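Local coordinates for type VI immunity protein Atu4351 (Agrobacterium fabrum, PDB 6ITW), which is a type VI secretion immunity protein that probably protects the bacterium from its cognate toxic effector, at residues D101-E106 against I123-S128. Sequence-based numbering, arbitrary orientation. Where two conformers were deposited one is given.
Sequences DYKTTE and IPAERS
Ser128 OG is held from two sides of the contact: it accepts a hydrogen bond from Lys103 NZ at 3.1 Å and gives its own proton to Ala125 O, 3.0 Å away. With its hydrogen directed to Ala125 O, the hydroxyl can serve Lys103 only as an acceptor, and the ammonium charge would probably strengthen it as a donor. Ser128 OG comes to Ala125 O at a C=O...donor angle of 131°, tilted out of the carbonyl plane, and so ties the first residue of helix 128-137 to the 3-10 turn 125-127 that leads into it.

The Lys103 chain bends at chi2 (-63°) and then runs extended to reach Ser128. On the way Lys103 CG packs against Ile123 CD1 at 3.9 Å and Lys103 CE lies 4.0 Å from Ile123 CG2, the two aliphatic chains passing in opposite directions. Lys103 NZ ends 3.5 Å from Ala125 CA.

Lys103 begins strand 103-108 of the GAD-like domain, just after the turn from strand 94-99. Trp98 of that strand touches both Lys103 and Ser128, while Asn131 of helix 128-137 packs on Lys103 and Ile123, so that the contact lies where the start of helix 128-137 meets strands 94-99 and 103-108, near the protein surface.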
loop_
_atom_site.group_PDB
_atom_site.type_symbol
_atom_site.label_atom_id
_atom_site.label_comp_id
_atom_site.label_asym_id
_atom_site.label_seq_id
_atom_site.Cartn_x
_atom_site.Cartn_y
_atom_site.Cartn_z
ATOM N N ASP A 101 -1.037 15.309 -5.455
ATOM C CA ASP A 101 -1.722 16.470 -4.894
ATOM C C ASP A 101 -1.902 16.394 -3.390
ATOM O O ASP A 101 -1.855 17.431 -2.721
ATOM C CB ASP A 101 -3.098 16.648 -5.564
ATOM C CG ASP A 101 -3.001 16.711 -7.084
ATOM O OD1 ASP A 101 -2.299 17.615 -7.605
ATOM O OD2 ASP A 101 -3.598 15.847 -7.765
ATOM N N TYR A 102 -2.100 15.199 -2.827
ATOM C CA TYR A 102 -2.454 15.081 -1.417
ATOM C C TYR A 102 -1.515 14.167 -0.635
ATOM O O TYR A 102 -1.790 13.870 0.539
ATOM C CB TYR A 102 -3.913 14.623 -1.293
ATOM C CG TYR A 102 -4.895 15.599 -1.933
ATOM C CD1 TYR A 102 -5.304 16.761 -1.270
ATOM C CD2 TYR A 102 -5.395 15.366 -3.214
ATOM C CE1 TYR A 102 -6.210 17.667 -1.876
ATOM C CE2 TYR A 102 -6.286 16.256 -3.831
ATOM C CZ TYR A 102 -6.693 17.400 -3.158
ATOM O OH TYR A 102 -7.582 18.257 -3.786
ATOM N N LYS A 103 -0.388 13.759 -1.236
ATOM C CA LYS A 103 0.682 12.980 -0.603
ATOM C C LYS A 103 0.276 11.547 -0.256
ATOM O O LYS A 103 -0.432 10.879 -1.017
ATOM C CB LYS A 103 1.211 13.648 0.681
ATOM C CG LYS A 103 1.132 15.166 0.801
ATOM C CD LYS A 103 1.942 15.918 -0.220
ATOM C CE LYS A 103 2.142 17.374 0.231
ATOM N NZ LYS A 103 2.342 18.282 -0.931
ATOM N N THR A 104 0.715 11.085 0.915
ATOM C CA THR A 104 0.658 9.675 1.277
ATOM C C THR A 104 -0.777 9.160 1.274
ATOM O O THR A 104 -1.672 9.746 1.894
ATOM C CB THR A 104 1.291 9.470 2.658
ATOM O OG1 THR A 104 2.697 9.738 2.588
ATOM C CG2 THR A 104 1.099 8.055 3.132
ATOM N N THR A 105 -0.981 8.048 0.582
ATOM C CA THR A 105 -2.285 7.427 0.407
ATOM C C THR A 105 -2.157 5.945 0.739
ATOM O O THR A 105 -1.108 5.344 0.477
ATOM C CB THR A 105 -2.779 7.619 -1.051
ATOM O OG1 THR A 105 -2.785 9.020 -1.387
ATOM C CG2 THR A 105 -4.178 7.033 -1.255
ATOM N N GLU A 106 -3.197 5.356 1.330
ATOM C CA GLU A 106 -3.227 3.923 1.612
ATOM C C GLU A 106 -4.435 3.308 0.914
ATOM O O GLU A 106 -5.555 3.812 1.041
ATOM C CB GLU A 106 -3.266 3.637 3.126
ATOM C CG GLU A 106 -2.055 4.177 3.945
ATOM C CD GLU A 106 -2.119 3.829 5.454
ATOM O OE1 GLU A 106 -2.885 2.916 5.831
ATOM O OE2 GLU A 106 -1.404 4.468 6.265
ATOM N N ILE A 123 -1.643 19.895 3.946
ATOM C CA ILE A 123 -0.219 19.663 4.152
ATOM C C ILE A 123 0.543 20.627 3.249
ATOM O O ILE A 123 0.358 20.603 2.027
ATOM C CB ILE A 123 0.195 18.210 3.854
ATOM C CG1 ILE A 123 -0.588 17.223 4.714
ATOM C CG2 ILE A 123 1.685 18.010 4.104
ATOM C CD1 ILE A 123 -0.259 15.786 4.406
ATOM N N PRO A 124 1.404 21.487 3.794
ATOM C CA PRO A 124 2.201 22.376 2.935
ATOM C C PRO A 124 3.104 21.575 2.000
ATOM O O PRO A 124 3.689 20.558 2.389
ATOM C CB PRO A 124 3.006 23.211 3.937
ATOM C CG PRO A 124 2.956 22.424 5.240
ATOM C CD PRO A 124 1.645 21.711 5.231
ATOM N N ALA A 125 3.205 22.048 0.748
ATOM C CA ALA A 125 3.899 21.307 -0.308
ATOM C C ALA A 125 5.390 21.123 -0.036
ATOM O O ALA A 125 6.008 20.235 -0.638
ATOM C CB ALA A 125 3.705 22.003 -1.659
ATOM N N GLU A 126 5.986 21.932 0.844
ATOM C CA GLU A 126 7.394 21.752 1.178
ATOM C C GLU A 126 7.618 20.700 2.256
ATOM O O GLU A 126 8.737 20.586 2.768
ATOM C CB GLU A 126 8.023 23.082 1.604
ATOM C CG GLU A 126 8.733 23.813 0.454
ATOM C CD GLU A 126 10.127 23.257 0.142
ATOM O OE1 GLU A 126 11.012 23.320 1.026
ATOM O OE2 GLU A 126 10.337 22.759 -0.990
ATOM N N ARG A 127 6.589 19.944 2.623
ATOM C CA ARG A 127 6.725 18.820 3.541
ATOM C C ARG A 127 6.663 17.473 2.821
ATOM O O ARG A 127 6.696 16.433 3.481
ATOM C CB ARG A 127 5.638 18.893 4.631
ATOM C CG ARG A 127 6.110 18.549 6.065
ATOM C CD ARG A 127 4.934 18.315 7.035
ATOM N NE ARG A 127 4.891 16.954 7.598
ATOM C CZ ARG A 127 4.157 15.945 7.117
ATOM N NH1 ARG A 127 3.393 16.112 6.064
ATOM N NH2 ARG A 127 4.181 14.764 7.703
ATOM N N SER A 128 6.589 17.474 1.482
ATOM C CA SER A 128 6.441 16.249 0.694
ATOM C C SER A 128 7.509 15.212 1.026
ATOM O O SER A 128 7.186 14.084 1.415
ATOM C CB SER A 128 6.474 16.581 -0.802
ATOM O OG SER A 128 5.323 17.314 -1.164
#